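Local coordinates for acyl-CoA hydrolase (Bacillus halodurans, PDB 1VPM), which binds coenzyme A between its subunits and probably hydrolyses the thioester of long-chain fatty acyl-CoA, at residues S70-D75 with K163-L168; V92-R97 with E153-R158; R105-N110 with G114-T119; Q26-L31 with L47-E52. All blocks are in the same frame, centred on the assembly; numbering follows the deposited sequence. Where two conformers were deposited one is given.

Contact 1. Residues S70-D75 with K163-L168; sequences SIDSVD and KKRAAL. With COA (coenzyme A), chain D.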
# COMPACT_ATOMS: atom_id res chain seq x y z
N SER A 70 20.41 10.54 -10.74
CA SER A 70 19.93 11.89 -10.40
C SER A 70 18.61 12.26 -11.10
O SER A 70 18.17 11.61 -12.05
CB SER A 70 21.03 12.94 -10.69
OG SER A 70 21.19 13.07 -12.06
N ILE A 71 17.96 13.27 -10.55
CA ILE A 71 16.87 13.98 -11.16
C ILE A 71 17.21 15.48 -11.15
O ILE A 71 17.80 15.99 -10.21
CB ILE A 71 15.49 13.61 -10.47
CG1 ILE A 71 14.35 14.27 -11.23
CG2 ILE A 71 15.46 14.04 -9.01
CD1 ILE A 71 12.95 13.80 -10.81
N ASP A 72 16.93 16.19 -12.24
CA ASP A 72 17.14 17.63 -12.28
C ASP A 72 16.00 18.26 -11.48
O ASP A 72 15.05 17.58 -11.04
CB ASP A 72 17.13 18.13 -13.73
CG ASP A 72 18.32 17.65 -14.51
OD1 ASP A 72 19.24 16.97 -13.95
OD2 ASP A 72 18.32 18.02 -15.71
N SER A 73 16.04 19.58 -11.37
CA SER A 73 14.99 20.27 -10.62
C SER A 73 13.60 19.99 -11.23
O SER A 73 13.44 19.73 -12.45
CB SER A 73 15.29 21.77 -10.56
OG SER A 73 15.25 22.33 -11.84
N VAL A 74 12.55 20.00 -10.41
CA VAL A 74 11.17 19.75 -10.84
C VAL A 74 10.32 20.92 -10.31
O VAL A 74 10.24 21.12 -9.10
CB VAL A 74 10.58 18.47 -10.29
CG1 VAL A 74 9.16 18.32 -10.75
CG2 VAL A 74 11.37 17.26 -10.74
N ASP A 75 9.75 21.72 -11.22
CA ASP A 75 8.93 22.87 -10.84
C ASP A 75 7.50 22.49 -11.15
O ASP A 75 7.19 22.11 -12.27
CB ASP A 75 9.34 24.09 -11.63
CG ASP A 75 10.68 24.61 -11.23
OD1 ASP A 75 10.87 24.92 -10.03
OD2 ASP A 75 11.57 24.73 -12.10
N LYS A 163 27.49 17.76 -14.15
CA LYS A 163 28.88 17.65 -13.68
C LYS A 163 29.28 18.83 -12.80
O LYS A 163 29.85 18.65 -11.71
CB LYS A 163 29.85 17.52 -14.86
CG LYS A 163 29.80 16.14 -15.52
N LYS A 164 28.96 20.04 -13.25
CA LYS A 164 29.30 21.24 -12.49
C LYS A 164 28.63 21.27 -11.11
O LYS A 164 29.27 21.60 -10.11
CB LYS A 164 28.94 22.51 -13.28
CG LYS A 164 29.78 22.74 -14.54
N ARG A 165 27.36 20.91 -11.03
CA ARG A 165 26.61 21.11 -9.79
C ARG A 165 27.02 20.12 -8.72
O ARG A 165 26.84 20.37 -7.51
CB ARG A 165 25.11 20.98 -10.04
CG ARG A 165 24.61 19.55 -10.06
CD ARG A 165 23.20 19.53 -10.50
NE ARG A 165 22.69 18.16 -10.57
CZ ARG A 165 21.69 17.81 -11.39
NH1 ARG A 165 21.15 18.69 -12.22
NH2 ARG A 165 21.26 16.58 -11.41
N ALA A 166 27.54 18.97 -9.16
CA ALA A 166 28.00 17.95 -8.25
C ALA A 166 29.48 18.14 -7.87
O ALA A 166 29.99 17.43 -7.01
CB ALA A 166 27.77 16.57 -8.88
N ALA A 167 30.17 19.10 -8.50
CA ALA A 167 31.60 19.34 -8.21
C ALA A 167 31.80 20.10 -6.89
O ALA A 167 30.92 20.83 -6.45
CB ALA A 167 32.30 20.10 -9.36
N LEU A 168 32.99 19.93 -6.30
CA LEU A 168 33.39 20.63 -5.07
C LEU A 168 33.83 22.08 -5.37
O LEU A 168 33.48 23.04 -4.64
CB LEU A 168 34.53 19.87 -4.37
CG LEU A 168 34.48 18.35 -4.13
CD1 LEU A 168 35.85 17.82 -3.76
CD2 LEU A 168 33.49 17.97 -3.04
N1A COA D . 23.95 12.78 -12.18
C2A COA D . 24.02 12.48 -13.51
N3A COA D . 24.90 11.46 -13.94
C4A COA D . 25.65 10.78 -13.03
C5A COA D . 25.58 11.09 -11.66
C6A COA D . 24.73 12.10 -11.22
N6A COA D . 24.77 12.50 -9.94
N7A COA D . 26.46 10.26 -11.00
C8A COA D . 27.05 9.45 -11.92
N9A COA D . 26.57 9.77 -13.16
C1B COA D . 26.80 9.02 -14.38
C2B COA D . 28.25 9.14 -14.80
O2B COA D . 28.48 10.37 -15.43
C3B COA D . 28.40 7.93 -15.71
O3B COA D . 28.04 8.38 -17.01
P3B COA D . 28.58 7.73 -18.36
O7A COA D . 29.76 8.50 -18.80
O8A COA D . 27.60 7.78 -19.47
O9A COA D . 28.82 6.28 -18.09
C4B COA D . 27.43 6.91 -15.09
O4B COA D . 26.68 7.64 -14.12
C5B COA D . 28.13 5.76 -14.35
O5B COA D . 28.98 6.33 -13.35
P1A COA D . 30.54 5.88 -13.13
O1A COA D . 31.34 7.12 -12.76
O2A COA D . 31.09 5.12 -14.31
O3A COA D . 30.52 4.82 -11.91
P2A COA D . 29.98 5.04 -10.40
O4A COA D . 30.44 6.39 -9.88
O5A COA D . 30.43 3.83 -9.61
O6A COA D . 28.35 4.99 -10.49
CBP COA D . 26.24 5.79 -9.71
CCP COA D . 27.55 6.16 -10.40
CDP COA D . 25.18 6.86 -10.00
CEP COA D . 25.79 4.44 -10.30
CAP COA D . 26.49 5.68 -8.17
OAP COA D . 27.01 6.85 -7.55
C9P COA D . 25.22 5.23 -7.48
O9P COA D . 24.95 3.84 -7.50
N8P COA D . 24.39 6.10 -6.88
C7P COA D . 23.21 5.55 -6.26
C6P COA D . 22.12 5.23 -7.29
C5P COA D . 20.86 4.74 -6.61
O5P COA D . 20.90 3.66 -5.98
N4P COA D . 19.77 5.50 -6.69
C3P COA D . 18.51 5.08 -6.13
C2P COA D . 18.11 5.67 -4.77
S1P COA D . 19.34 5.82 -3.41
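Arg165 reaches out from the last turn of its helix and meets Asp72 end-on, both terminal nitrogens directed at the single oxygen OD1. The NH1 bond to Asp72 OD1 is 3.1 Å long and the NH2 bond to the same oxygen 3.3 Å. OD1 lies nearly in the guanidinium plane, but the carboxylate stands almost perpendicular to it (88°), and both nitrogens approach from one face of the acid: NH1 from well above its plane, NH2 closer to it on the anti side. The chain of Arg165 is extended from CG to NE, spanning a gap in which the CA atoms of Asp72 and Arg165 are 10.4 Å apart. Arg162 takes OD2 in a second salt bridge, so two arginines share the acid. Ser70 lies at the same guanidinium edge, its OG 3.6 Å from Arg165 NH2, and turns that hydroxyl to coenzyme A, with OG 2.8 Å from N1A of the adenine. Arg165 NH2 also pairs with Asp75 of the second subunit. The contact thus ties the end of helix 146-166 to strand 65-75, outermost within its own chain, which pairs with strand 116-129 and, antiparallel, with a strand of the second subunit.

Contact 2. Residues V92-R97 with E153-R158; sequences VTHTGR and ETAPAR. With COA (coenzyme A), chain D.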
# COMPACT_ATOMS: atom_id res chain seq x y z
N VAL A 92 13.85 8.19 -23.57
CA VAL A 92 15.28 8.43 -23.55
C VAL A 92 15.55 9.48 -24.61
O VAL A 92 15.16 9.32 -25.77
CB VAL A 92 16.08 7.13 -23.82
CG1 VAL A 92 17.55 7.43 -23.96
CG2 VAL A 92 15.88 6.16 -22.73
N THR A 93 16.30 10.52 -24.23
CA THR A 93 16.59 11.64 -25.11
C THR A 93 18.03 11.64 -25.57
O THR A 93 18.32 12.21 -26.61
CB THR A 93 16.37 12.98 -24.40
OG1 THR A 93 17.02 12.99 -23.15
CG2 THR A 93 14.93 13.19 -24.18
N HIS A 94 18.91 10.98 -24.82
CA HIS A 94 20.38 11.03 -25.09
C HIS A 94 21.05 10.03 -24.17
O HIS A 94 20.54 9.69 -23.14
CB HIS A 94 20.96 12.43 -24.81
CG HIS A 94 22.36 12.67 -25.34
ND1 HIS A 94 23.47 12.71 -24.52
CD2 HIS A 94 22.80 12.99 -26.58
CE1 HIS A 94 24.54 12.99 -25.24
NE2 HIS A 94 24.17 13.17 -26.50
N THR A 95 22.24 9.57 -24.54
CA THR A 95 22.95 8.59 -23.75
C THR A 95 24.42 8.95 -23.63
O THR A 95 24.97 9.62 -24.48
CB THR A 95 22.86 7.16 -24.35
OG1 THR A 95 23.59 7.07 -25.59
CG2 THR A 95 21.41 6.71 -24.50
N GLY A 96 25.04 8.43 -22.59
CA GLY A 96 26.51 8.43 -22.45
C GLY A 96 26.95 6.99 -22.59
O GLY A 96 26.34 6.23 -23.31
N ARG A 97 27.94 6.58 -21.82
CA ARG A 97 28.49 5.23 -21.92
C ARG A 97 27.58 4.23 -21.26
O ARG A 97 27.21 3.23 -21.87
CB ARG A 97 29.89 5.18 -21.29
CG ARG A 97 30.67 3.96 -21.73
CD ARG A 97 32.09 3.94 -21.11
NE ARG A 97 32.07 3.59 -19.68
CZ ARG A 97 32.00 2.35 -19.19
NH1 ARG A 97 31.94 1.28 -19.99
NH2 ARG A 97 31.99 2.18 -17.87
N GLU A 153 20.09 17.40 -29.21
CA GLU A 153 21.08 18.44 -29.49
C GLU A 153 21.49 19.19 -28.21
O GLU A 153 22.67 19.63 -28.08
CB GLU A 153 20.52 19.47 -30.47
CG GLU A 153 20.47 19.01 -31.93
N THR A 154 20.55 19.35 -27.29
CA THR A 154 20.73 20.15 -26.09
C THR A 154 21.15 19.34 -24.87
O THR A 154 21.43 19.93 -23.83
CB THR A 154 19.46 20.99 -25.76
OG1 THR A 154 18.29 20.15 -25.73
CG2 THR A 154 19.32 22.12 -26.82
N ALA A 155 21.25 18.02 -25.00
CA ALA A 155 21.55 17.13 -23.89
C ALA A 155 23.01 17.32 -23.39
O ALA A 155 23.21 17.35 -22.18
CB ALA A 155 21.33 15.72 -24.29
N PRO A 156 24.00 17.43 -24.30
CA PRO A 156 25.37 17.63 -23.79
C PRO A 156 25.55 18.81 -22.82
O PRO A 156 26.22 18.67 -21.79
CB PRO A 156 26.18 17.82 -25.09
CG PRO A 156 25.43 16.92 -26.04
CD PRO A 156 24.03 17.34 -25.78
N ALA A 157 24.91 19.94 -23.11
CA ALA A 157 24.93 21.07 -22.19
C ALA A 157 24.33 20.74 -20.83
O ALA A 157 24.83 21.20 -19.80
CB ALA A 157 24.20 22.21 -22.78
N ARG A 158 23.23 19.99 -20.80
CA ARG A 158 22.61 19.61 -19.56
C ARG A 158 23.50 18.68 -18.77
O ARG A 158 23.53 18.77 -17.54
CB ARG A 158 21.23 18.96 -19.80
CG ARG A 158 20.17 19.98 -20.23
CD ARG A 158 18.79 19.38 -20.25
NE ARG A 158 18.65 18.30 -21.20
CZ ARG A 158 18.33 18.46 -22.47
NH1 ARG A 158 18.06 19.65 -22.93
NH2 ARG A 158 18.27 17.42 -23.26
N1A COA D . 23.95 12.78 -12.18
C2A COA D . 24.02 12.48 -13.51
N3A COA D . 24.90 11.46 -13.94
C4A COA D . 25.65 10.78 -13.03
C5A COA D . 25.58 11.09 -11.66
C6A COA D . 24.73 12.10 -11.22
N6A COA D . 24.77 12.50 -9.94
N7A COA D . 26.46 10.26 -11.00
C8A COA D . 27.05 9.45 -11.92
N9A COA D . 26.57 9.77 -13.16
C1B COA D . 26.80 9.02 -14.38
C2B COA D . 28.25 9.14 -14.80
O2B COA D . 28.48 10.37 -15.43
C3B COA D . 28.40 7.93 -15.71
O3B COA D . 28.04 8.38 -17.01
P3B COA D . 28.58 7.73 -18.36
O7A COA D . 29.76 8.50 -18.80
O8A COA D . 27.60 7.78 -19.47
O9A COA D . 28.82 6.28 -18.09
C4B COA D . 27.43 6.91 -15.09
O4B COA D . 26.68 7.64 -14.12
C5B COA D . 28.13 5.76 -14.35
O5B COA D . 28.98 6.33 -13.35
P1A COA D . 30.54 5.88 -13.13
O1A COA D . 31.34 7.12 -12.76
O2A COA D . 31.09 5.12 -14.31
O3A COA D . 30.52 4.82 -11.91
P2A COA D . 29.98 5.04 -10.40
O4A COA D . 30.44 6.39 -9.88
O5A COA D . 30.43 3.83 -9.61
O6A COA D . 28.35 4.99 -10.49
CBP COA D . 26.24 5.79 -9.71
CCP COA D . 27.55 6.16 -10.40
CDP COA D . 25.18 6.86 -10.00
CEP COA D . 25.79 4.44 -10.30
CAP COA D . 26.49 5.68 -8.17
OAP COA D . 27.01 6.85 -7.55
C9P COA D . 25.22 5.23 -7.48
O9P COA D . 24.95 3.84 -7.50
N8P COA D . 24.39 6.10 -6.88
C7P COA D . 23.21 5.55 -6.26
C6P COA D . 22.12 5.23 -7.29
C5P COA D . 20.86 4.74 -6.61
O5P COA D . 20.90 3.66 -5.98
N4P COA D . 19.77 5.50 -6.69
C3P COA D . 18.51 5.08 -6.13
C2P COA D . 18.11 5.67 -4.77
S1P COA D . 19.34 5.82 -3.41
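His94 lays one face of its imidazole against the helix, where Ala155 and Pro156 follow each other along the ring. The methyl of Ala155 sits 3.8 Å from the ring centroid in a CH-pi contact, displaced toward CG, and the same CB comes within 3.4 Å of His94 CB. Farther out, Pro156 crosses the imidazole at about a right angle: its CD lies over the rim of that face, and its CG is 4.0 Å from His94 NE2. With chi1 at -167°, CG of His94 is swung opposite the backbone nitrogen, and chi2 of -106° turns the flat of the ring to the two small residues. Tyr152 adds an edge-to-face ring contact with the histidine. On the helix itself Arg158 folds back, bent at chi3 (-63°), and NH1 donates to Thr154 OG1 at 2.9 Å. Its NH2 forms a salt bridge with Glu101, which also accepts from Thr93 OG1, giving the strand and helix a common acidic partner. Beyond the strand end, Gly96 and Arg97 border the coenzyme A site, where Arg97 N makes a weak hydrogen bond of 2.7 Å to phosphate oxygen O8A. Helix 146-166 here packs beside the end of strand 85-95 and its hairpin neighbour 99-109, while Val92 and Thr95 touch helix 43-62.

Contact 3. Residues R105-N110 with G114-T119; sequences RVHSNN and GERTLT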
# COMPACT_ATOMS: atom_id res chain seq x y z
N ARG A 105 7.25 14.01 -18.99
CA ARG A 105 6.21 15.05 -18.90
C ARG A 105 5.02 14.47 -18.16
O ARG A 105 4.62 13.30 -18.36
CB ARG A 105 5.82 15.61 -20.25
CG ARG A 105 5.60 14.65 -21.39
CD ARG A 105 5.03 15.42 -22.62
NE ARG A 105 5.26 14.67 -23.85
CZ ARG A 105 5.99 15.13 -24.87
NH1 ARG A 105 6.63 16.30 -24.81
NH2 ARG A 105 6.14 14.39 -25.94
N VAL A 106 4.42 15.32 -17.33
CA VAL A 106 3.27 14.94 -16.52
C VAL A 106 2.13 15.96 -16.76
O VAL A 106 2.33 17.18 -16.72
CB VAL A 106 3.62 14.92 -15.03
CG1 VAL A 106 2.41 14.50 -14.23
CG2 VAL A 106 4.85 14.05 -14.73
N HIS A 107 0.94 15.45 -17.06
CA HIS A 107 -0.30 16.26 -17.21
C HIS A 107 -1.34 15.73 -16.25
O HIS A 107 -1.30 14.54 -15.87
CB HIS A 107 -0.90 16.15 -18.62
CG HIS A 107 -0.11 16.86 -19.66
ND1 HIS A 107 1.05 16.34 -20.20
CD2 HIS A 107 -0.31 18.06 -20.26
CE1 HIS A 107 1.52 17.20 -21.10
NE2 HIS A 107 0.71 18.25 -21.15
N SER A 108 -2.23 16.61 -15.82
CA SER A 108 -3.45 16.19 -15.13
C SER A 108 -4.59 16.20 -16.12
O SER A 108 -4.66 17.07 -16.99
CB SER A 108 -3.79 17.11 -13.96
OG SER A 108 -3.86 18.46 -14.41
N ASN A 109 -5.47 15.24 -15.98
CA ASN A 109 -6.71 15.21 -16.71
C ASN A 109 -7.86 15.40 -15.72
O ASN A 109 -8.09 14.58 -14.85
CB ASN A 109 -6.83 13.91 -17.46
CG ASN A 109 -7.72 14.03 -18.64
OD1 ASN A 109 -8.73 14.75 -18.60
ND2 ASN A 109 -7.35 13.36 -19.73
N ASN A 110 -8.52 16.54 -15.79
CA ASN A 110 -9.64 16.85 -14.90
C ASN A 110 -10.84 15.94 -15.24
O ASN A 110 -11.36 15.98 -16.35
CB ASN A 110 -10.02 18.30 -15.07
CG ASN A 110 -11.05 18.75 -14.10
OD1 ASN A 110 -12.13 18.21 -14.02
ND2 ASN A 110 -10.72 19.77 -13.35
N GLY A 114 -12.65 17.42 -18.45
CA GLY A 114 -11.80 16.89 -19.49
C GLY A 114 -10.59 17.73 -19.82
O GLY A 114 -9.83 17.38 -20.70
N GLU A 115 -10.39 18.82 -19.07
CA GLU A 115 -9.26 19.71 -19.29
C GLU A 115 -7.90 19.04 -18.96
O GLU A 115 -7.79 18.44 -17.89
CB GLU A 115 -9.41 20.98 -18.44
CG GLU A 115 -8.31 22.09 -18.75
CD GLU A 115 -8.33 23.37 -17.80
OE1 GLU A 115 -9.02 23.38 -16.74
OE2 GLU A 115 -7.64 24.38 -18.14
N ARG A 116 -6.92 19.11 -19.87
CA ARG A 116 -5.57 18.63 -19.62
C ARG A 116 -4.66 19.81 -19.33
O ARG A 116 -4.62 20.80 -20.09
CB ARG A 116 -4.99 17.85 -20.80
CG ARG A 116 -5.20 16.42 -20.81
CD ARG A 116 -4.67 15.84 -22.09
NE ARG A 116 -3.28 15.36 -22.09
CZ ARG A 116 -2.24 15.97 -22.65
NH1 ARG A 116 -2.34 17.15 -23.25
NH2 ARG A 116 -1.05 15.37 -22.61
N THR A 117 -3.89 19.71 -18.25
CA THR A 117 -3.01 20.75 -17.82
C THR A 117 -1.62 20.15 -17.59
O THR A 117 -1.51 19.08 -16.98
CB THR A 117 -3.59 21.37 -16.54
OG1 THR A 117 -4.94 21.80 -16.79
CG2 THR A 117 -2.79 22.51 -16.09
N LEU A 118 -0.60 20.83 -18.11
CA LEU A 118 0.78 20.43 -17.83
C LEU A 118 1.13 20.66 -16.35
O LEU A 118 0.95 21.77 -15.81
CB LEU A 118 1.73 21.17 -18.73
CG LEU A 118 3.20 20.76 -18.62
CD1 LEU A 118 3.49 19.45 -19.16
CD2 LEU A 118 4.05 21.82 -19.37
N THR A 119 1.51 19.56 -15.67
CA THR A 119 1.80 19.57 -14.25
C THR A 119 3.28 19.87 -14.04
O THR A 119 3.67 20.76 -13.30
CB THR A 119 1.58 18.18 -13.65
OG1 THR A 119 0.27 17.73 -13.98
CG2 THR A 119 1.73 18.23 -12.13
O HOH W 1 -6.42 19.60 -15.74
O HOH W 2 -1.76 19.39 -13.36
O HOH W 3 -8.52 21.59 -14.69
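His107 and Leu118 face each other as a non-hydrogen-bonded pair in the antiparallel hairpin of strands 99-109 and 116-129, part of the hotdog sheet. Ser108 and Thr117 form the next, hydrogen-bonded pair, with Ser108 N to Thr117 O at 2.8 Å and a return bond from Thr117 N to Ser108 O. Toward the turn, Asn110 N donates almost straight to Glu115 O, while Gly114, with a positive phi of 81°, donates its N-H to Asn110 O.

The side chain of Arg116 can be followed outward. CB and CG pass over Ser108 O, and CG also touches Asn109 ND2. The bend at chi3 (92°) then carries the head across to His107. NE forms a salt bridge with Glu87, whose carboxylate also accepts from Asn109 ND2. CZ lies near CD2 and CG of His107, NH1 approaches CD2, and NH2 sits over the middle of the imidazole. The guanidinium is stacked on that ring, centres 3.8 Å apart and planes 21° from parallel. Leu118 CD1 covers the opposite face in a CH-pi contact, so the histidine is held between an arginine and a leucine.

The other face of the hairpin, with Ser108 and Thr117, is hydrated. One water is hydrogen-bonded to Ser108 OG and Thr117 OG1 and donates to Glu115 O at 2.8 Å; a second joins Ser108 OG to Thr119 OG1, 2.7 Å from the latter oxygen.

Contact 4. Residues Q26-L31 with L47-E52; sequences QTRLVL and LAYIDE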
# COMPACT_ATOMS: atom_id res chain seq x y z
N GLN A 26 2.17 6.13 -18.71
CA GLN A 26 1.43 5.65 -17.53
C GLN A 26 0.27 6.60 -17.25
O GLN A 26 0.34 7.79 -17.55
CB GLN A 26 2.38 5.57 -16.33
CG GLN A 26 1.79 5.22 -15.01
CD GLN A 26 1.15 3.82 -14.87
OE1 GLN A 26 0.42 3.34 -15.75
NE2 GLN A 26 1.34 3.21 -13.69
N THR A 27 -0.81 6.05 -16.69
CA THR A 27 -1.92 6.86 -16.21
C THR A 27 -2.26 6.39 -14.80
O THR A 27 -2.29 5.19 -14.56
CB THR A 27 -3.18 6.64 -17.06
OG1 THR A 27 -2.84 6.76 -18.45
CG2 THR A 27 -4.29 7.67 -16.71
N ARG A 28 -2.51 7.32 -13.89
CA ARG A 28 -2.80 6.97 -12.49
C ARG A 28 -3.97 7.81 -12.01
O ARG A 28 -4.03 9.00 -12.26
CB ARG A 28 -1.59 7.36 -11.61
CG ARG A 28 -0.24 6.79 -11.98
CD ARG A 28 -0.30 5.31 -12.09
NE ARG A 28 -0.35 4.71 -10.77
CZ ARG A 28 0.68 4.10 -10.19
NH1 ARG A 28 1.87 3.97 -10.82
NH2 ARG A 28 0.53 3.61 -8.97
N LEU A 29 -4.84 7.19 -11.25
CA LEU A 29 -5.93 7.89 -10.64
C LEU A 29 -5.40 8.56 -9.37
O LEU A 29 -4.69 7.92 -8.59
CB LEU A 29 -6.98 6.86 -10.29
CG LEU A 29 -8.36 7.35 -9.86
CD1 LEU A 29 -8.94 8.35 -10.84
CD2 LEU A 29 -9.27 6.15 -9.71
N VAL A 30 -5.81 9.79 -9.12
CA VAL A 30 -5.42 10.49 -7.87
C VAL A 30 -6.45 10.16 -6.80
O VAL A 30 -7.69 10.40 -6.97
CB VAL A 30 -5.32 11.99 -8.04
CG1 VAL A 30 -4.91 12.66 -6.73
CG2 VAL A 30 -4.30 12.32 -9.11
N LEU A 31 -6.01 9.54 -5.70
CA LEU A 31 -6.92 9.16 -4.67
C LEU A 31 -6.61 9.81 -3.32
O LEU A 31 -5.54 10.34 -3.16
CB LEU A 31 -6.88 7.65 -4.52
CG LEU A 31 -7.53 6.99 -5.76
CD1 LEU A 31 -7.22 5.55 -5.76
CD2 LEU A 31 -9.03 7.19 -5.87
N LEU A 47 6.61 12.85 -7.89
CA LEU A 47 7.97 12.42 -8.04
C LEU A 47 8.17 10.91 -8.11
O LEU A 47 9.01 10.46 -8.97
CB LEU A 47 8.86 13.03 -6.90
CG LEU A 47 8.93 14.56 -6.85
CD1 LEU A 47 9.64 15.01 -5.59
CD2 LEU A 47 9.56 15.16 -8.06
N ALA A 48 7.45 10.18 -7.28
CA ALA A 48 7.51 8.70 -7.25
C ALA A 48 7.11 8.17 -8.64
O ALA A 48 7.77 7.27 -9.23
CB ALA A 48 6.59 8.08 -6.18
N TYR A 49 6.03 8.72 -9.17
CA TYR A 49 5.52 8.29 -10.49
C TYR A 49 6.45 8.65 -11.62
O TYR A 49 6.64 7.85 -12.57
CB TYR A 49 4.16 8.87 -10.78
CG TYR A 49 3.06 8.45 -9.86
CD1 TYR A 49 3.05 7.22 -9.24
CD2 TYR A 49 1.94 9.29 -9.71
CE1 TYR A 49 1.98 6.85 -8.44
CE2 TYR A 49 0.87 8.91 -8.96
CZ TYR A 49 0.92 7.71 -8.30
OH TYR A 49 -0.15 7.34 -7.54
N ILE A 50 7.12 9.81 -11.54
CA ILE A 50 8.11 10.24 -12.52
C ILE A 50 9.30 9.25 -12.57
O ILE A 50 9.71 8.82 -13.64
CB ILE A 50 8.61 11.66 -12.19
CG1 ILE A 50 7.58 12.72 -12.57
CG2 ILE A 50 9.94 12.01 -12.90
CD1 ILE A 50 7.85 14.04 -11.98
N ASP A 51 9.82 8.86 -11.41
CA ASP A 51 10.93 7.90 -11.39
C ASP A 51 10.46 6.53 -11.88
O ASP A 51 11.22 5.85 -12.56
CB ASP A 51 11.48 7.74 -9.99
CG ASP A 51 12.74 6.92 -9.96
OD1 ASP A 51 13.77 7.52 -10.41
OD2 ASP A 51 12.71 5.75 -9.49
N GLU A 52 9.24 6.12 -11.56
CA GLU A 52 8.72 4.82 -11.99
C GLU A 52 8.73 4.75 -13.49
O GLU A 52 9.17 3.74 -14.09
CB GLU A 52 7.29 4.62 -11.45
CG GLU A 52 6.72 3.27 -11.65
CD GLU A 52 5.28 3.13 -11.12
OE1 GLU A 52 4.95 3.75 -10.08
OE2 GLU A 52 4.53 2.42 -11.80
O HOH W 4 -2.27 8.82 -7.40
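Tyr49 OH donates to a water 2.6 Å away, and that water passes a hydrogen bond on to Leu29 O at 2.8 Å, bridging helix and strand near the ring edge; Lys45 adds a weak hydrogen bond to the same hydroxyl. Over one face of the ring lies Arg28. Its CG stands 3.9 Å from the Tyr49 centroid, only 10° off the normal, which makes a CH-pi contact. Bends at chi2 and chi3 fold the arginine back on itself, bringing a face of the guanidinium against the CE1 edge of the ring, with CE1 over its centre and 3.5 Å from Arg28 CZ. The two planes are inclined by 36° and are not a flat stack.

The pairing joins helix and sheet of the hotdog fold, in which the long helix 43-62 is wrapped by the antiparallel sheet; strand 24-29 is an outermost strand of that sheet within the chain and runs roughly antiparallel to the helix.

Farther along the helix, Glu52 has two conformers, so its bridge to Arg28 is less certain. In one of them Arg28 NH1 donates to Glu52 OE1 at 3.2 Å, on the syn side but tilted from the carboxylate plane, the two planes 66° apart. There the acid may offset the like charge of Arg28 from the third subunit, whose NH2 lies close by. Gln26 OE1 accepts from Thr27 N of that third subunit, where the two edge strands meet.

Contact 4 lies deepest, about 11 Å from the chain centre, where helix 43-62 meets the sheet. Contact 3 is farthest out, at the far end of its hairpin, and reaches inward through residues such as Val106, whose CG2 packs on Ile50 CG1; Leu47 of the same helix meets Val74 of contact 1. Contacts 1 and 2 share helix 146-166, reaching the sheet at different strands, with coenzyme A beside both. All four are partly buried, but their chemistry differs. Contact 1 is almost wholly ionic; contact 2 is a small nonpolar ring contact; contact 3 is by far the broadest, built on backbone pairing; contact 4 mixes ring packing with charge. Contacts 1 and 4 adjoin the second subunit, contacts 3 and 4 the third.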